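Local coordinates for UDP-glucose:anthocyanidin 3-O-glucosyltransferase (Clitoria ternatea, PDB 4REL), which belongs to the UDP-glycosyltransferase family of plants and adopts the GT-B fold, two Rossmann-like domains facing each other across a cleft, at residues A[143-148]-A[195-200]; A[150-155]-A[181-186]; A[337-342]-A[400-405]; A[381-386]-A[409-414]. All coordinates share one frame; numbering follows the deposited sequence. Where two conformers were deposited one is given.

In the fold
The four contacts fall into two groups, one in each half of the GT-B fold. Contacts 1 and 2 lie in the N-terminal half and both touch KMP: Y145 and L196 from contact 1, D181 from contact 2. Their centres are 11 Å apart, and they meet directly where N197 and I148 pack on M182 and N197 on R152. Contacts 3 and 4 belong to the C-terminal sheet, with centres 8 Å apart; R412 of contact 4 reaches I402 O and Q405 O of contact 3. The two groups do not touch. Contact 1 stays about 14 Å from contact 4, nearest atoms, and about 17 Å from contact 3.

Contact 1. Residues A[143-148]-A[195-200]; sequences SLYFNI and TLNSLG. With KMP (3,5,7-trihydroxy-2-(4-hydroxyphenyl)-4H-chromen-4-one), chain B.
Y145 turns one face of its phenol ring to L199, whose CD1 sits over the centre, 4.0 Å from the ring centroid and only 7° off the normal, a CH-pi contact. Y145 and L199 extend together in one direction, and they already touch at the root, where Y145 CB is 3.9 Å from L199 CB. With CG anti to the carbonyl carbon (chi1 -60°), the Y145 ring is carried in toward the helix end at L196, and CD1 comes to 3.2 Å from L196 O. L196 lies across this ring at a slant; its CD2 goes on to KMP, 3.5 Å from C6, while Y145 OH stands 3.6 Å from C1. The two residues therefore both line the pocket that holds KMP.

Next along the chain, F146 makes a second CH-pi contact: G200 CA lies over the middle of its ring, 4.1 Å from the centroid. The same CA gives a CA-H...O contact to Y145 O at 3.3 Å. Having no side chain, G200 lets the backbones close up here. I148 completes the row with CD1 set against N197 O. Behind the contact, S143 O accepts F146 N and N147 ND2 from opposite faces of its plane, tying the turn together before helix 148-157 begins.

Y225 of helix 220-229 touches F146 and is hydrogen-bonded to N147 ND2. The contact joins the loop leading into helix 148-157 to helices 191-197 and 199-202, with W135 of strand 131-135 touching both Y145 and L199.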
# COMPACT_ATOMS: atom_id res chain seq x y z
N SER A 143 5.70 -1.72 -13.66
CA SER A 143 5.92 -1.70 -15.10
C SER A 143 5.90 -0.30 -15.70
O SER A 143 6.61 -0.02 -16.66
CB SER A 143 4.90 -2.59 -15.81
OG SER A 143 5.27 -3.94 -15.66
N LEU A 144 5.09 0.57 -15.11
CA LEU A 144 4.93 1.93 -15.61
C LEU A 144 6.26 2.67 -15.73
O LEU A 144 6.50 3.39 -16.70
CB LEU A 144 3.99 2.73 -14.70
CG LEU A 144 2.63 2.12 -14.42
CD1 LEU A 144 1.88 2.97 -13.40
CD2 LEU A 144 1.84 2.02 -15.71
N TYR A 145 7.12 2.49 -14.73
CA TYR A 145 8.34 3.28 -14.63
C TYR A 145 9.41 2.92 -15.65
O TYR A 145 10.38 3.65 -15.83
CB TYR A 145 8.85 3.25 -13.17
CG TYR A 145 7.78 3.84 -12.28
CD1 TYR A 145 7.55 5.20 -12.27
CD2 TYR A 145 6.95 3.02 -11.53
CE1 TYR A 145 6.55 5.75 -11.50
CE2 TYR A 145 5.94 3.56 -10.74
CZ TYR A 145 5.75 4.93 -10.73
OH TYR A 145 4.75 5.49 -9.97
N PHE A 146 9.20 1.80 -16.35
CA PHE A 146 10.08 1.41 -17.44
C PHE A 146 9.54 1.81 -18.81
O PHE A 146 10.13 1.48 -19.84
CB PHE A 146 10.33 -0.09 -17.39
CG PHE A 146 11.13 -0.51 -16.19
CD1 PHE A 146 12.51 -0.65 -16.29
CD2 PHE A 146 10.52 -0.73 -14.97
CE1 PHE A 146 13.26 -1.03 -15.19
CE2 PHE A 146 11.26 -1.09 -13.86
CZ PHE A 146 12.63 -1.25 -13.98
N ASN A 147 8.43 2.54 -18.81
CA ASN A 147 7.74 2.87 -20.06
C ASN A 147 7.15 4.28 -20.03
O ASN A 147 6.11 4.53 -20.63
CB ASN A 147 6.63 1.85 -20.34
CG ASN A 147 7.17 0.46 -20.59
OD1 ASN A 147 7.57 0.12 -21.71
ND2 ASN A 147 7.18 -0.36 -19.55
N ILE A 148 7.84 5.21 -19.36
CA ILE A 148 7.30 6.56 -19.18
C ILE A 148 7.05 7.28 -20.51
O ILE A 148 5.99 7.88 -20.70
CB ILE A 148 8.21 7.41 -18.26
CG1 ILE A 148 8.31 6.76 -16.88
CG2 ILE A 148 7.68 8.84 -18.16
CD1 ILE A 148 9.45 7.28 -16.04
N THR A 195 11.39 11.95 -8.59
CA THR A 195 11.96 10.78 -7.94
C THR A 195 11.28 9.50 -8.43
O THR A 195 11.95 8.53 -8.80
CB THR A 195 11.83 10.92 -6.41
OG1 THR A 195 12.58 12.06 -5.97
CG2 THR A 195 12.35 9.69 -5.72
N LEU A 196 9.95 9.48 -8.46
CA LEU A 196 9.24 8.32 -8.98
C LEU A 196 9.61 8.07 -10.44
O LEU A 196 9.86 6.93 -10.84
CB LEU A 196 7.72 8.46 -8.81
CG LEU A 196 7.18 7.81 -7.52
CD1 LEU A 196 7.91 8.30 -6.27
CD2 LEU A 196 5.69 8.04 -7.37
N ASN A 197 9.70 9.13 -11.24
CA ASN A 197 10.02 8.95 -12.65
C ASN A 197 11.43 8.44 -12.91
O ASN A 197 11.74 8.04 -14.03
CB ASN A 197 9.79 10.25 -13.41
CG ASN A 197 8.33 10.58 -13.54
OD1 ASN A 197 7.95 11.74 -13.69
ND2 ASN A 197 7.49 9.55 -13.47
N SER A 198 12.29 8.46 -11.90
CA SER A 198 13.65 7.95 -12.04
C SER A 198 13.72 6.45 -11.74
O SER A 198 14.79 5.85 -11.87
CB SER A 198 14.62 8.68 -11.11
OG SER A 198 14.48 8.26 -9.76
N LEU A 199 12.60 5.85 -11.34
CA LEU A 199 12.64 4.45 -10.89
C LEU A 199 13.07 3.46 -11.97
O LEU A 199 13.66 2.42 -11.67
CB LEU A 199 11.29 4.04 -10.29
CG LEU A 199 11.00 4.58 -8.89
CD1 LEU A 199 9.53 4.35 -8.57
CD2 LEU A 199 11.91 3.90 -7.84
N GLY A 200 12.78 3.77 -13.23
CA GLY A 200 13.19 2.91 -14.33
C GLY A 200 14.70 2.77 -14.42
O GLY A 200 15.22 1.71 -14.78
C1 KMP B . 2.29 6.69 -7.56
C2 KMP B . 2.34 5.82 -6.48
C3 KMP B . 2.28 6.38 -5.12
C4 KMP B . 2.16 7.85 -4.94
C5 KMP B . 2.12 8.63 -6.09
C6 KMP B . 2.18 8.06 -7.36
C9 KMP B . 2.33 5.51 -3.92
C10 KMP B . 2.26 6.15 -2.59
C11 KMP B . 2.15 7.65 -2.53
C14 KMP B . 2.08 8.38 -1.22
C15 KMP B . 2.38 7.78 -0.01
C16 KMP B . 2.29 8.49 1.18
C17 KMP B . 1.90 9.82 1.16
C18 KMP B . 1.61 10.44 -0.05
C19 KMP B . 1.69 9.72 -1.24
O12 KMP B . 2.10 8.40 -3.68
O13 KMP B . 2.42 4.26 -4.05
O24 KMP B . 1.82 10.52 2.33
O27 KMP B . 2.30 5.36 -1.49
O29 KMP B . 2.14 8.88 -8.45
O30 KMP B . 2.44 4.48 -6.66

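Contact 2. Residues A[150-155]-A[181-186]; sequences LIRDKC and DMLDVG. With KMP (3,5,7-trihydroxy-2-(4-hydroxyphenyl)-4H-chromen-4-one), chain B.
NE and NH2 of R152 both bond to M182 O. NE is 2.7 Å from M182 O and lies in the carbonyl plane, at a C=O...N angle of 157°. NH2 reaches the same oxygen at 3.0 Å but stands 46° above that plane, a more bent bond. The oxygen itself lies in the guanidinium plane, so the pair of bonds fixes the rotation of the flat group. One guanidinium face is met near its rim by V185 CG1, 4.1 Å from NH1.

Alongside this polar grip runs an apolar one. L183 and R152 run antiparallel to each other, and L183 spreads its methyls over helix 148-157: CD1 is 3.8 Å from C155 CB, and CD2 is 4.0 Å from I151 CG2. M182 crosses I151 at about a right angle, its CE 4.1 Å from I151 CD1; a bend at its end (chi3 -63°) brings the methyl round to that position.

The R152 chain is extended from CG to NE, long enough to reach the loop from the helix. Farther out, N197 of helix 191-197 packs on both R152 and M182. Nearby, Q180 bonds to the carboxylate of D184, and just before M182, D181 OD2 accepts a hydrogen bond from KMP O29 at 2.7 Å.

Across this contact the arginine meets a neutral carbonyl rather than a carboxylate. Its charge would be expected to polarise the M182 C=O, and the two hydrogen bonds hold the backbone at M182, one residue on from D181, which together with H17 is hydrogen-bonded to KMP.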
# COMPACT_ATOMS: atom_id res chain seq x y z
N LEU A 150 6.49 6.04 -23.55
CA LEU A 150 5.35 5.45 -24.27
C LEU A 150 4.05 5.85 -23.60
O LEU A 150 3.06 6.17 -24.28
CB LEU A 150 5.45 3.92 -24.29
CG LEU A 150 6.53 3.29 -25.16
CD1 LEU A 150 6.43 1.77 -25.11
CD2 LEU A 150 6.44 3.82 -26.59
N ILE A 151 4.05 5.84 -22.28
CA ILE A 151 2.85 6.17 -21.52
C ILE A 151 2.46 7.63 -21.73
O ILE A 151 1.30 7.93 -22.00
CB ILE A 151 3.03 5.80 -20.03
CG1 ILE A 151 2.93 4.28 -19.88
CG2 ILE A 151 1.98 6.50 -19.18
CD1 ILE A 151 3.48 3.73 -18.57
N ARG A 152 3.43 8.54 -21.64
CA ARG A 152 3.15 9.96 -21.85
C ARG A 152 2.64 10.21 -23.25
O ARG A 152 1.70 10.99 -23.46
CB ARG A 152 4.38 10.82 -21.58
CG ARG A 152 4.78 10.82 -20.12
CD ARG A 152 5.92 11.77 -19.86
NE ARG A 152 6.15 11.93 -18.42
CZ ARG A 152 7.22 12.53 -17.91
NH1 ARG A 152 8.16 13.01 -18.72
NH2 ARG A 152 7.36 12.65 -16.60
N ASP A 153 3.26 9.55 -24.23
CA ASP A 153 2.84 9.73 -25.61
C ASP A 153 1.40 9.25 -25.82
O ASP A 153 0.58 9.95 -26.42
CB ASP A 153 3.79 9.02 -26.57
CG ASP A 153 3.67 9.55 -28.00
OD1 ASP A 153 3.45 10.77 -28.15
OD2 ASP A 153 3.79 8.75 -28.95
N LYS A 154 1.10 8.06 -25.31
CA LYS A 154 -0.25 7.51 -25.44
C LYS A 154 -1.28 8.35 -24.68
O LYS A 154 -2.37 8.62 -25.19
CB LYS A 154 -0.29 6.04 -24.98
CG LYS A 154 -1.64 5.37 -25.21
CD LYS A 154 -1.53 3.85 -25.19
CE LYS A 154 -1.35 3.27 -26.59
NZ LYS A 154 -2.64 2.97 -27.27
N CYS A 155 -0.95 8.78 -23.46
CA CYS A 155 -1.90 9.58 -22.68
C CYS A 155 -2.17 10.92 -23.33
O CYS A 155 -3.25 11.49 -23.16
CB CYS A 155 -1.41 9.77 -21.24
SG CYS A 155 -1.43 8.23 -20.29
N ASP A 181 0.87 11.93 -11.60
CA ASP A 181 2.24 12.35 -11.27
C ASP A 181 3.24 12.06 -12.38
O ASP A 181 4.18 12.84 -12.60
CB ASP A 181 2.73 11.68 -9.97
CG ASP A 181 2.07 12.23 -8.72
OD1 ASP A 181 1.73 13.43 -8.68
OD2 ASP A 181 1.90 11.45 -7.76
N MET A 182 3.06 10.95 -13.10
CA MET A 182 4.08 10.54 -14.06
C MET A 182 3.91 11.24 -15.40
O MET A 182 4.80 11.19 -16.25
CB MET A 182 4.18 9.02 -14.21
CG MET A 182 3.09 8.35 -15.00
SD MET A 182 3.47 6.58 -15.24
CE MET A 182 4.97 6.68 -16.18
N LEU A 183 2.77 11.91 -15.56
CA LEU A 183 2.48 12.66 -16.77
C LEU A 183 2.84 14.15 -16.66
O LEU A 183 3.10 14.80 -17.68
CB LEU A 183 0.99 12.54 -17.12
CG LEU A 183 0.42 11.14 -17.35
CD1 LEU A 183 -1.04 11.25 -17.75
CD2 LEU A 183 1.20 10.38 -18.40
N ASP A 184 2.85 14.68 -15.43
CA ASP A 184 3.07 16.11 -15.22
C ASP A 184 4.44 16.54 -15.74
O ASP A 184 5.44 15.90 -15.45
CB ASP A 184 2.97 16.47 -13.74
CG ASP A 184 1.55 16.44 -13.21
OD1 ASP A 184 0.60 16.64 -14.01
OD2 ASP A 184 1.38 16.20 -11.99
N VAL A 185 4.47 17.63 -16.50
CA VAL A 185 5.72 18.21 -16.98
C VAL A 185 5.77 19.70 -16.64
O VAL A 185 4.73 20.37 -16.62
CB VAL A 185 5.90 18.02 -18.51
CG1 VAL A 185 6.14 16.54 -18.84
CG2 VAL A 185 4.69 18.55 -19.26
N GLY A 186 6.96 20.21 -16.36
CA GLY A 186 7.11 21.63 -16.06
C GLY A 186 6.82 21.99 -14.61
O GLY A 186 7.21 21.27 -13.70
C1 KMP B . 2.29 6.69 -7.56
C2 KMP B . 2.34 5.82 -6.48
C3 KMP B . 2.28 6.38 -5.12
C4 KMP B . 2.16 7.85 -4.94
C5 KMP B . 2.12 8.63 -6.09
C6 KMP B . 2.18 8.06 -7.36
C9 KMP B . 2.33 5.51 -3.92
C10 KMP B . 2.26 6.15 -2.59
C11 KMP B . 2.15 7.65 -2.53
C14 KMP B . 2.08 8.38 -1.22
C15 KMP B . 2.38 7.78 -0.01
C16 KMP B . 2.29 8.49 1.18
C17 KMP B . 1.90 9.82 1.16
C18 KMP B . 1.61 10.44 -0.05
C19 KMP B . 1.69 9.72 -1.24
O12 KMP B . 2.10 8.40 -3.68
O13 KMP B . 2.42 4.26 -4.05
O24 KMP B . 1.82 10.52 2.33
O27 KMP B . 2.30 5.36 -1.49
O29 KMP B . 2.14 8.88 -8.45
O30 KMP B . 2.44 4.48 -6.66

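Contact 3. Residues A[337-342]-A[400-405]; sequences VGVFVT and NLILVQ
V339 leaves its strand toward helix 392-403, and its CB already meets the helix: I402 CG2 is 3.8 Å away and L403 CD2 a little farther. From there the two methyls part. CG1 goes to L403, 3.9 Å from CG, with CD1 of that leucine close by. CG2, placed opposite the backbone N by a chi1 of 70°, goes to I402 instead and touches its CG2 at 3.6 Å. One valine is thus held by two successive helix residues, each crossing it at about a right angle.

Strand 337-342 is an inner strand of the six-stranded parallel sheet in the C-terminal Rossmann-like domain, bordered by strands 266-270 and 359-361, and helix 392-403 lies against one side of it. A267 and I360 on these neighbouring strands also touch V339, which is buried.

G338 has no side chain, and L403 uses the room: its CD2 rests on the backbone, 3.6 Å from G338 C. I402 CG2 comes to 3.9 Å from G338 O. The helix finishes at this same end, where N400 O accepts both V404 N, at 3.1 Å, and Q405 N.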
# COMPACT_ATOMS: atom_id res chain seq x y z
N VAL A 337 -19.07 -9.31 6.35
CA VAL A 337 -18.74 -8.26 5.38
C VAL A 337 -18.84 -8.79 3.96
O VAL A 337 -18.16 -9.76 3.61
CB VAL A 337 -17.34 -7.66 5.64
CG1 VAL A 337 -16.96 -6.62 4.57
CG2 VAL A 337 -17.28 -7.05 7.03
N GLY A 338 -19.69 -8.16 3.14
CA GLY A 338 -19.96 -8.65 1.80
C GLY A 338 -19.34 -7.81 0.71
O GLY A 338 -19.21 -8.25 -0.42
N VAL A 339 -18.95 -6.58 1.04
CA VAL A 339 -18.28 -5.73 0.07
C VAL A 339 -17.44 -4.69 0.79
O VAL A 339 -17.80 -4.24 1.88
CB VAL A 339 -19.30 -5.06 -0.91
CG1 VAL A 339 -20.15 -4.01 -0.20
CG2 VAL A 339 -18.59 -4.45 -2.11
N PHE A 340 -16.30 -4.34 0.19
CA PHE A 340 -15.38 -3.34 0.72
C PHE A 340 -15.38 -2.18 -0.29
O PHE A 340 -15.02 -2.36 -1.45
CB PHE A 340 -13.99 -3.95 0.82
CG PHE A 340 -12.92 -3.01 1.32
CD1 PHE A 340 -13.22 -1.95 2.16
CD2 PHE A 340 -11.60 -3.21 0.95
CE1 PHE A 340 -12.21 -1.11 2.63
CE2 PHE A 340 -10.59 -2.37 1.40
CZ PHE A 340 -10.90 -1.31 2.25
N VAL A 341 -15.82 -1.01 0.17
CA VAL A 341 -15.87 0.18 -0.67
C VAL A 341 -14.62 0.96 -0.31
O VAL A 341 -14.44 1.41 0.83
CB VAL A 341 -17.14 0.97 -0.35
CG1 VAL A 341 -17.21 2.24 -1.22
CG2 VAL A 341 -18.36 0.08 -0.56
N THR A 342 -13.73 1.12 -1.29
CA THR A 342 -12.35 1.47 -0.99
C THR A 342 -11.73 2.42 -2.01
O THR A 342 -12.13 2.45 -3.18
CB THR A 342 -11.48 0.19 -0.92
OG1 THR A 342 -10.11 0.54 -0.69
CG2 THR A 342 -11.57 -0.60 -2.22
N ASN A 400 -25.79 -2.86 -4.94
CA ASN A 400 -26.72 -3.94 -5.25
C ASN A 400 -26.09 -5.05 -6.06
O ASN A 400 -26.32 -6.24 -5.81
CB ASN A 400 -27.97 -3.41 -5.95
CG ASN A 400 -29.00 -2.88 -4.98
OD1 ASN A 400 -29.81 -3.64 -4.45
ND2 ASN A 400 -28.98 -1.58 -4.74
N LEU A 401 -25.29 -4.66 -7.05
CA LEU A 401 -24.62 -5.61 -7.93
C LEU A 401 -23.81 -6.61 -7.13
O LEU A 401 -23.99 -7.82 -7.27
CB LEU A 401 -23.71 -4.87 -8.91
CG LEU A 401 -22.82 -5.77 -9.78
CD1 LEU A 401 -23.70 -6.63 -10.67
CD2 LEU A 401 -21.87 -4.94 -10.61
N ILE A 402 -22.93 -6.11 -6.26
CA ILE A 402 -22.03 -6.97 -5.50
C ILE A 402 -22.73 -7.70 -4.34
O ILE A 402 -22.51 -8.90 -4.14
CB ILE A 402 -20.84 -6.18 -4.93
CG1 ILE A 402 -20.07 -5.46 -6.06
CG2 ILE A 402 -19.92 -7.08 -4.11
CD1 ILE A 402 -19.48 -6.38 -7.11
N LEU A 403 -23.56 -7.00 -3.58
CA LEU A 403 -24.14 -7.62 -2.38
C LEU A 403 -25.27 -8.62 -2.63
O LEU A 403 -25.34 -9.63 -1.93
CB LEU A 403 -24.63 -6.55 -1.39
CG LEU A 403 -23.52 -5.85 -0.62
CD1 LEU A 403 -24.11 -4.68 0.18
CD2 LEU A 403 -22.82 -6.84 0.30
N VAL A 404 -26.15 -8.34 -3.58
CA VAL A 404 -27.38 -9.13 -3.69
C VAL A 404 -27.74 -9.68 -5.08
O VAL A 404 -28.38 -10.73 -5.17
CB VAL A 404 -28.63 -8.37 -3.12
CG1 VAL A 404 -28.46 -8.08 -1.64
CG2 VAL A 404 -28.90 -7.10 -3.90
N GLN A 405 -27.35 -9.00 -6.15
CA GLN A 405 -27.82 -9.39 -7.49
C GLN A 405 -27.08 -10.60 -8.09
O GLN A 405 -25.88 -10.77 -7.87
CB GLN A 405 -27.79 -8.20 -8.44
CG GLN A 405 -28.68 -7.06 -7.98
CD GLN A 405 -28.64 -5.85 -8.89
OE1 GLN A 405 -27.75 -5.72 -9.73
NE2 GLN A 405 -29.60 -4.95 -8.72

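Contact 4. Residues A[381-386]-A[409-414]; sequences VGVIVE and KKIRDN
V383 and I411 cross at about a right angle, with V383 CG1 3.8 Å from I411 CD1. This is where helix 409-425 packs against strand 382-384, the outermost strand on one side of the parallel sheet in the C-terminal Rossmann-like domain. I411 points at the strand and divides its two branches between side chain and backbone. The longer one, through CG1, ends at V383. The other, CG2, stands anti to the I411 backbone N (chi1 -76°) and lies on the peptide link between V381 and G382, 3.6 Å from V381 C.

One helical turn on, N414 receives V381: CG1 of the valine is 3.7 Å from N414 C and 4.0 Å from N414 CB. The amide end of N414 has its own task, since ND2 donates to E380 O just ahead of the strand. K410 reaches E380 too, through a salt bridge to its carboxylate, so the start of the strand is tied to the helix by polar bonds as well as packing. I402 and P358 also touch I411.

Along the helix, K409 NZ bridges to the syn lone pair of D413 OD2 at 2.9 Å. Against the strand, G382 N is buried 3.6 Å from I411 CG2, with no hydrogen-bond partner in the model.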
# COMPACT_ATOMS: atom_id res chain seq x y z
N VAL A 381 -12.63 -9.11 -9.23
CA VAL A 381 -13.12 -9.31 -7.86
C VAL A 381 -13.78 -8.04 -7.36
O VAL A 381 -13.93 -7.82 -6.16
CB VAL A 381 -12.02 -9.75 -6.87
CG1 VAL A 381 -11.53 -11.16 -7.19
CG2 VAL A 381 -10.84 -8.76 -6.84
N GLY A 382 -14.19 -7.19 -8.30
CA GLY A 382 -14.84 -5.95 -7.93
C GLY A 382 -15.16 -5.09 -9.12
O GLY A 382 -14.94 -5.50 -10.27
N VAL A 383 -15.69 -3.90 -8.85
CA VAL A 383 -16.03 -2.93 -9.90
C VAL A 383 -15.50 -1.56 -9.52
O VAL A 383 -15.37 -1.23 -8.33
CB VAL A 383 -17.55 -2.84 -10.17
CG1 VAL A 383 -18.08 -4.14 -10.77
CG2 VAL A 383 -18.31 -2.48 -8.91
N ILE A 384 -15.17 -0.76 -10.52
CA ILE A 384 -14.94 0.65 -10.28
C ILE A 384 -16.32 1.26 -10.21
O ILE A 384 -17.18 0.93 -11.04
CB ILE A 384 -14.11 1.27 -11.41
CG1 ILE A 384 -12.70 0.66 -11.42
CG2 ILE A 384 -14.08 2.80 -11.26
CD1 ILE A 384 -11.86 1.00 -12.66
N VAL A 385 -16.56 2.13 -9.23
CA VAL A 385 -17.91 2.59 -8.94
C VAL A 385 -18.49 3.19 -10.21
O VAL A 385 -17.78 3.81 -11.00
CB VAL A 385 -17.97 3.58 -7.74
CG1 VAL A 385 -17.36 4.93 -8.12
CG2 VAL A 385 -19.40 3.73 -7.23
N GLU A 386 -19.77 2.92 -10.44
CA GLU A 386 -20.43 3.37 -11.65
C GLU A 386 -20.43 4.89 -11.63
O GLU A 386 -20.93 5.50 -10.69
CB GLU A 386 -21.86 2.83 -11.71
CG GLU A 386 -22.63 3.21 -12.97
CD GLU A 386 -24.01 2.59 -13.02
OE1 GLU A 386 -24.14 1.37 -12.76
OE2 GLU A 386 -24.98 3.33 -13.31
N LYS A 409 -22.67 -12.45 -9.21
CA LYS A 409 -22.23 -13.76 -8.73
C LYS A 409 -20.81 -14.12 -9.18
O LYS A 409 -20.02 -14.67 -8.40
CB LYS A 409 -23.22 -14.85 -9.15
CG LYS A 409 -22.75 -16.26 -8.80
CD LYS A 409 -23.86 -17.28 -8.97
CE LYS A 409 -23.39 -18.68 -8.59
NZ LYS A 409 -22.35 -19.21 -9.52
N LYS A 410 -20.48 -13.79 -10.42
CA LYS A 410 -19.14 -14.06 -10.93
C LYS A 410 -18.09 -13.37 -10.07
O LYS A 410 -17.09 -13.97 -9.68
CB LYS A 410 -19.01 -13.59 -12.38
CG LYS A 410 -17.57 -13.66 -12.89
CD LYS A 410 -17.41 -13.04 -14.29
CE LYS A 410 -16.01 -13.30 -14.84
NZ LYS A 410 -15.85 -12.85 -16.26
N ILE A 411 -18.32 -12.10 -9.76
CA ILE A 411 -17.40 -11.35 -8.92
C ILE A 411 -17.27 -11.95 -7.52
O ILE A 411 -16.16 -12.09 -6.97
CB ILE A 411 -17.82 -9.88 -8.85
CG1 ILE A 411 -17.43 -9.20 -10.16
CG2 ILE A 411 -17.16 -9.18 -7.67
CD1 ILE A 411 -18.13 -7.89 -10.40
N ARG A 412 -18.41 -12.32 -6.93
CA ARG A 412 -18.40 -12.95 -5.61
C ARG A 412 -17.64 -14.28 -5.65
O ARG A 412 -16.85 -14.58 -4.75
CB ARG A 412 -19.83 -13.15 -5.10
CG ARG A 412 -20.52 -11.82 -4.73
CD ARG A 412 -21.85 -12.01 -4.00
NE ARG A 412 -22.82 -12.73 -4.83
CZ ARG A 412 -23.68 -12.17 -5.68
NH1 ARG A 412 -23.72 -10.85 -5.85
NH2 ARG A 412 -24.51 -12.94 -6.38
N ASP A 413 -17.87 -15.06 -6.70
CA ASP A 413 -17.20 -16.35 -6.84
C ASP A 413 -15.70 -16.16 -7.03
O ASP A 413 -14.88 -16.90 -6.46
CB ASP A 413 -17.76 -17.14 -8.04
CG ASP A 413 -19.13 -17.74 -7.76
OD1 ASP A 413 -19.55 -17.78 -6.58
OD2 ASP A 413 -19.79 -18.17 -8.73
N ASN A 414 -15.34 -15.16 -7.83
CA ASN A 414 -13.94 -14.86 -8.07
C ASN A 414 -13.22 -14.44 -6.80
O ASN A 414 -12.06 -14.78 -6.59
CB ASN A 414 -13.78 -13.78 -9.15
CG ASN A 414 -14.13 -14.28 -10.53
OD1 ASN A 414 -14.16 -15.49 -10.77
ND2 ASN A 414 -14.38 -13.36 -11.45